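OxyA protein (PDB 5HH3) probably catalyses phenolic coupling, cyclising a peptide precursor of a glycopeptide antibiotic, as a heme-containing cytochrome P450. Local coordinates at residues R351-A354 and E355-R359; D273-D276 and E277-Y281. All blocks are in the same frame, centred on the assembly; numbering follows the deposited sequence. Where two conformers were deposited one is given.

Interaction 1: R351-A354 and E355-R359; sequences RSLA and ELVFR. With HEM (protoporphyrin IX containing Fe), chain G.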
loop_
_atom_site.group_PDB
_atom_site.type_symbol
_atom_site.label_atom_id
_atom_site.label_comp_id
_atom_site.label_asym_id
_atom_site.label_seq_id
_atom_site.Cartn_x
_atom_site.Cartn_y
_atom_site.Cartn_z
ATOM N N ARG B 351 19.914 -1.401 -18.783
ATOM C CA ARG B 351 20.291 -0.045 -19.185
ATOM C C ARG B 351 20.757 -0.029 -20.637
ATOM O O ARG B 351 20.311 0.804 -21.425
ATOM C CB ARG B 351 21.379 0.555 -18.276
ATOM C CG ARG B 351 21.964 1.880 -18.777
ATOM C CD ARG B 351 22.842 2.555 -17.732
ATOM N NE ARG B 351 23.255 3.880 -18.175
ATOM C CZ ARG B 351 23.793 4.830 -17.409
ATOM N NH1 ARG B 351 23.996 4.650 -16.109
ATOM N NH2 ARG B 351 24.105 5.993 -17.948
ATOM N N SER B 352 21.628 -0.963 -20.989
ATOM C CA SER B 352 22.247 -0.958 -22.301
ATOM C C SER B 352 21.227 -1.262 -23.433
ATOM O O SER B 352 21.331 -0.702 -24.520
ATOM C CB SER B 352 23.457 -1.899 -22.333
ATOM O OG SER B 352 23.032 -3.252 -22.403
ATOM N N LEU B 353 20.259 -2.132 -23.169
ATOM C CA LEU B 353 19.132 -2.353 -24.072
ATOM C C LEU B 353 18.244 -1.098 -24.198
ATOM O O LEU B 353 17.920 -0.681 -25.315
ATOM C CB LEU B 353 18.292 -3.558 -23.619
ATOM C CG LEU B 353 17.033 -3.897 -24.423
ATOM C CD1 LEU B 353 17.356 -4.112 -25.890
ATOM C CD2 LEU B 353 16.360 -5.147 -23.880
ATOM N N ALA B 354 17.846 -0.522 -23.070
ATOM C CA ALA B 354 17.038 0.689 -23.083
ATOM C C ALA B 354 17.727 1.798 -23.890
ATOM O O ALA B 354 17.114 2.361 -24.788
ATOM C CB ALA B 354 16.734 1.162 -21.681
ATOM N N GLU B 355 19.012 2.045 -23.626
ATOM C CA GLU B 355 19.744 3.102 -24.325
ATOM C C GLU B 355 19.876 2.869 -25.814
ATOM O O GLU B 355 19.817 3.832 -26.577
ATOM C CB GLU B 355 21.127 3.337 -23.719
ATOM C CG GLU B 355 21.053 4.010 -22.353
ATOM C CD GLU B 355 22.413 4.250 -21.721
ATOM O OE1 GLU B 355 22.517 5.109 -20.825
ATOM O OE2 GLU B 355 23.386 3.565 -22.082
ATOM N N LEU B 356 20.079 1.618 -26.222
ATOM C CA LEU B 356 20.131 1.250 -27.646
ATOM C C LEU B 356 18.819 1.585 -28.367
ATOM O O LEU B 356 18.830 2.128 -29.473
ATOM C CB LEU B 356 20.433 -0.246 -27.808
ATOM C CG LEU B 356 20.355 -0.809 -29.228
ATOM C CD1 LEU B 356 21.377 -0.094 -30.119
ATOM C CD2 LEU B 356 20.579 -2.314 -29.255
ATOM N N VAL B 357 17.700 1.242 -27.737
ATOM C CA VAL B 357 16.386 1.576 -28.271
ATOM C C VAL B 357 16.208 3.107 -28.390
ATOM O O VAL B 357 15.757 3.577 -29.410
ATOM C CB VAL B 357 15.242 0.930 -27.453
ATOM C CG1 VAL B 357 13.873 1.444 -27.902
ATOM C CG2 VAL B 357 15.289 -0.586 -27.605
ATOM N N PHE B 358 16.607 3.860 -27.368
ATOM C CA PHE B 358 16.413 5.305 -27.363
ATOM C C PHE B 358 17.330 5.987 -28.360
ATOM O O PHE B 358 16.888 6.885 -29.080
ATOM C CB PHE B 358 16.655 5.922 -25.987
ATOM C CG PHE B 358 15.839 5.322 -24.861
ATOM C CD1 PHE B 358 14.605 4.726 -25.077
ATOM C CD2 PHE B 358 16.328 5.383 -23.552
ATOM C CE1 PHE B 358 13.873 4.198 -23.995
ATOM C CE2 PHE B 358 15.609 4.859 -22.483
ATOM C CZ PHE B 358 14.381 4.275 -22.701
ATOM N N ARG B 359 18.594 5.543 -28.382
ATOM C CA ARG B 359 19.636 6.060 -29.286
ATOM C C ARG B 359 19.249 5.869 -30.749
ATOM O O ARG B 359 19.681 6.622 -31.605
ATOM C CB ARG B 359 20.997 5.369 -29.011
ATOM C CG ARG B 359 22.038 5.454 -30.131
ATOM C CD ARG B 359 23.424 5.019 -29.669
ATOM N NE ARG B 359 23.354 4.155 -28.503
ATOM C CZ ARG B 359 23.576 2.845 -28.522
ATOM N NH1 ARG B 359 23.892 2.233 -29.649
ATOM N NH2 ARG B 359 23.474 2.159 -27.403
HETATM C CHA HEM G . 16.429 -1.855 -12.123
HETATM C CHB HEM G . 15.581 -4.271 -16.243
HETATM C CHC HEM G . 14.660 -0.056 -18.493
HETATM C CHD HEM G . 15.585 2.318 -14.401
HETATM C C1A HEM G . 16.246 -2.860 -13.043
HETATM C C2A HEM G . 16.300 -4.247 -12.729
HETATM C C3A HEM G . 16.075 -4.927 -13.888
HETATM C C4A HEM G . 15.872 -3.969 -14.921
HETATM C CMA HEM G . 16.020 -6.425 -14.053
HETATM C CAA HEM G . 16.578 -4.841 -11.363
HETATM C CBA HEM G . 18.089 -4.997 -11.192
HETATM C CGA HEM G . 18.515 -5.556 -9.845
HETATM O O1A HEM G . 17.788 -5.474 -8.824
HETATM O O2A HEM G . 19.642 -6.107 -9.736
HETATM C C1B HEM G . 15.238 -3.332 -17.235
HETATM C C2B HEM G . 14.887 -3.669 -18.587
HETATM C C3B HEM G . 14.621 -2.485 -19.239
HETATM C C4B HEM G . 14.829 -1.417 -18.223
HETATM C CMB HEM G . 14.826 -5.058 -19.187
HETATM C CAB HEM G . 14.252 -2.203 -20.650
HETATM C CBB HEM G . 14.223 -3.069 -21.667
HETATM C C1C HEM G . 14.809 0.987 -17.588
HETATM C C2C HEM G . 14.620 2.356 -17.875
HETATM C C3C HEM G . 14.881 3.049 -16.686
HETATM C C4C HEM G . 15.237 2.064 -15.700
HETATM C CMC HEM G . 14.198 2.941 -19.210
HETATM C CAC HEM G . 14.852 4.508 -16.404
HETATM C CBC HEM G . 14.622 5.484 -17.279
HETATM C C1D HEM G . 15.879 1.323 -13.471
HETATM C C2D HEM G . 16.189 1.677 -12.069
HETATM C C3D HEM G . 16.423 0.522 -11.429
HETATM C C4D HEM G . 16.251 -0.527 -12.456
HETATM C CMD HEM G . 16.238 3.036 -11.407
HETATM C CAD HEM G . 16.785 0.389 -9.956
HETATM C CBD HEM G . 15.582 0.367 -9.001
HETATM C CGD HEM G . 16.043 0.236 -7.540
HETATM O O1D HEM G . 15.238 0.156 -6.594
HETATM O O2D HEM G . 17.234 0.213 -7.204
HETATM N NA HEM G . 15.999 -2.702 -14.392
HETATM N NB HEM G . 15.214 -2.003 -17.092
HETATM N NC HEM G . 15.219 0.836 -16.294
HETATM N ND HEM G . 15.962 -0.008 -13.667
HETATM FE FE HEM G . 15.616 -0.965 -15.306
HETATM O O HOH W 1 13.637 -1.292 -14.674
#
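A354 and F358 lie one helical turn apart and form the heme-facing, tightly packed side of this local contact. F358 CG is swung back over the preceding turn (chi1 -55°, opposite its own carbonyl carbon). One ring face therefore lies over A354 O, which sits 3.2 Å from F358 CG and is displaced toward the rim. The same oxygen accepts the backbone N-H of F358, at 3.0 Å from F358 N. Beside it, A354 CB meets F358 CE2 at 3.9 Å. The far edge of the ring reaches the porphyrin: F358 CZ is 3.7 Å from HEM CMC, and that methyl lies near the ring plane. L353 touches another part of the heme, with L353 CD2 3.7 Å from HEM CBB. Its other methyl only brushes the next turn, L353 CD1 to V357 CG2 being 4.4 Å.

The looser, partly exposed side is polar. R351 holds its chain extended, mostly outward from the helix, and E355 reaches back from the next turn to pair with it in a salt bridge. R351 NE gives a fairly straight bond of 3.0 Å to E355 OE1, and R351 NH2 adds a weak one to the same oxygen. The carboxylate sits at the guanidinium edge, near its plane. The two planes are nearly perpendicular (85°), and NE comes to OE1 from above the carboxylate plane. R351 NH2 also hydrogen-bonds a glycerol, probably from the crystallisation liquor.

Around this helix, 351-368, L353 packs on helices 112-136 and 142-159. V357 and F358 meet helix 225-256, where F358 stacks on F246.

Interaction 2: D273-D276 and E277-Y281; sequences DWLD and EVIRY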
loop_
_atom_site.group_PDB
_atom_site.type_symbol
_atom_site.label_atom_id
_atom_site.label_comp_id
_atom_site.label_asym_id
_atom_site.label_seq_id
_atom_site.Cartn_x
_atom_site.Cartn_y
_atom_site.Cartn_z
ATOM N N ASP B 273 26.948 13.481 -26.356
ATOM C CA ASP B 273 26.288 13.014 -25.121
ATOM C C ASP B 273 24.802 13.383 -25.031
ATOM O O ASP B 273 24.247 13.394 -23.939
ATOM C CB ASP B 273 27.050 13.526 -23.880
ATOM C CG ASP B 273 28.485 13.025 -23.830
ATOM O OD1 ASP B 273 28.701 11.814 -24.055
ATOM O OD2 ASP B 273 29.398 13.844 -23.577
ATOM N N TRP B 274 24.156 13.642 -26.173
ATOM C CA TRP B 274 22.759 14.114 -26.199
ATOM C C TRP B 274 21.778 13.225 -25.411
ATOM O O TRP B 274 20.849 13.735 -24.781
ATOM C CB TRP B 274 22.261 14.262 -27.650
ATOM C CG TRP B 274 22.084 12.960 -28.379
ATOM C CD1 TRP B 274 23.003 12.320 -29.167
ATOM C CD2 TRP B 274 20.915 12.155 -28.402
ATOM N NE1 TRP B 274 22.488 11.152 -29.646
ATOM C CE2 TRP B 274 21.202 11.025 -29.203
ATOM C CE3 TRP B 274 19.656 12.258 -27.805
ATOM C CZ2 TRP B 274 20.277 10.015 -29.428
ATOM C CZ3 TRP B 274 18.735 11.246 -28.032
ATOM C CH2 TRP B 274 19.052 10.143 -28.839
ATOM N N LEU B 275 21.977 11.905 -25.467
ATOM C CA LEU B 275 21.053 10.974 -24.840
ATOM C C LEU B 275 21.131 11.054 -23.320
ATOM O O LEU B 275 20.108 10.987 -22.669
ATOM C CB LEU B 275 21.273 9.539 -25.310
ATOM C CG LEU B 275 20.370 8.490 -24.667
ATOM C CD1 LEU B 275 18.902 8.808 -24.861
ATOM C CD2 LEU B 275 20.697 7.106 -25.204
ATOM N N ASP B 276 22.333 11.209 -22.771
ATOM C CA ASP B 276 22.472 11.412 -21.320
ATOM C C ASP B 276 21.699 12.638 -20.819
ATOM O O ASP B 276 21.146 12.579 -19.740
ATOM C CB ASP B 276 23.930 11.537 -20.907
ATOM C CG ASP B 276 24.689 10.234 -21.041
ATOM O OD1 ASP B 276 24.105 9.171 -20.777
ATOM O OD2 ASP B 276 25.876 10.288 -21.406
ATOM N N GLU B 277 21.666 13.726 -21.602
ATOM C CA GLU B 277 20.855 14.904 -21.240
ATOM C C GLU B 277 19.345 14.649 -21.331
ATOM O O GLU B 277 18.595 15.092 -20.475
ATOM C CB GLU B 277 21.238 16.120 -22.082
ATOM C CG GLU B 277 20.404 17.370 -21.833
ATOM C CD GLU B 277 20.630 18.027 -20.488
ATOM O OE1 GLU B 277 19.965 19.053 -20.245
ATOM O OE2 GLU B 277 21.451 17.553 -19.653
ATOM N N VAL B 278 18.899 13.946 -22.357
ATOM C CA VAL B 278 17.478 13.639 -22.510
ATOM C C VAL B 278 17.025 12.779 -21.343
ATOM O O VAL B 278 15.977 13.032 -20.756
ATOM C CB VAL B 278 17.169 12.930 -23.845
ATOM C CG1 VAL B 278 15.691 12.539 -23.940
ATOM C CG2 VAL B 278 17.519 13.827 -25.013
ATOM N N ILE B 279 17.828 11.763 -21.013
ATOM C CA ILE B 279 17.544 10.886 -19.875
ATOM C C ILE B 279 17.544 11.650 -18.535
ATOM O O ILE B 279 16.622 11.485 -17.731
ATOM C CB ILE B 279 18.522 9.685 -19.821
ATOM C CG1 ILE B 279 18.223 8.721 -20.975
ATOM C CG2 ILE B 279 18.409 8.983 -18.477
ATOM C CD1 ILE B 279 19.297 7.689 -21.267
ATOM N N ARG B 280 18.556 12.474 -18.308
ATOM C CA ARG B 280 18.616 13.319 -17.098
ATOM C C ARG B 280 17.366 14.183 -16.928
ATOM O O ARG B 280 16.764 14.217 -15.856
ATOM C CB ARG B 280 19.829 14.260 -17.116
ATOM C CG ARG B 280 19.980 15.102 -15.837
ATOM C CD ARG B 280 20.869 16.316 -16.035
ATOM N NE ARG B 280 20.259 17.311 -16.920
ATOM C CZ ARG B 280 19.390 18.256 -16.558
ATOM N NH1 ARG B 280 18.970 18.381 -15.302
ATOM N NH2 ARG B 280 18.929 19.100 -17.475
ATOM N N TYR B 281 17.013 14.900 -17.984
ATOM C CA TYR B 281 15.900 15.850 -17.935
ATOM C C TYR B 281 14.573 15.138 -17.730
ATOM O O TYR B 281 13.793 15.557 -16.892
ATOM C CB TYR B 281 15.859 16.700 -19.199
ATOM C CG TYR B 281 14.836 17.815 -19.162
ATOM C CD1 TYR B 281 15.035 18.937 -18.372
ATOM C CD2 TYR B 281 13.667 17.731 -19.903
ATOM C CE1 TYR B 281 14.101 19.972 -18.336
ATOM C CE2 TYR B 281 12.730 18.744 -19.877
ATOM C CZ TYR B 281 12.959 19.865 -19.099
ATOM O OH TYR B 281 12.044 20.861 -19.087
#
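W274 and V278 lie side by side, one turn apart, and point the same way. V278 CG2 comes to the indole edge, near the ring plane, 3.9 Å from W274 CE3. The first torsion of W274 (chi1 69°) places CG between the backbone N and the carbonyl carbon. This sends the indole out nearly at right angles to the helix axis, with the edge of its six-membered ring beside V278 and L275 CB over one face.

L275 and I279 instead cross at a slant. I279 CD1 sits against the branch point of the leucine, 3.7 Å from L275 CG, with L275 CD1 also in touch. The backbone beneath is regular: I279 N bonds L275 O at 2.9 Å. The first turn is slacker, since the bond from E277 N to D273 O is weak at 3.5 Å.

A buried ion pair joins E277 and R280. R280 grips the carboxylate side-on with two nitrogens. R280 NH2 meets E277 OE1 and R280 NE meets E277 OE2, each at 3.0 Å. E277 lies in the guanidinium plane, whereas both nitrogens stand above the carboxylate plane. R333 forms a further salt bridge with E277 OE2, and D327 does so with R280 NH1. These charges hold both groups in place. The sequence EVIR is the ExxR motif of the P450 K helix, and with R333 it forms the Glu-Arg-Arg triad characteristic of the P450 fold.

How the interactions relate
Both contacts run along single helices and are largely buried, and the two helices pack on each other. L275 CD1 of interaction 2 meets F358 CB of interaction 1 at 3.8 Å, while the indole of W274 reaches the backbone of F358 and R359. Helix 225-256 touches both, with F246 meeting F358 as well as V278 and I279. The chemistry differs with place. Interaction 1 sets apolar side chains directly on the heme, and its salt bridge lies on the partly exposed side. Interaction 2 keeps its ion pair buried, where it links helix 274-282 to the chain around 327-333.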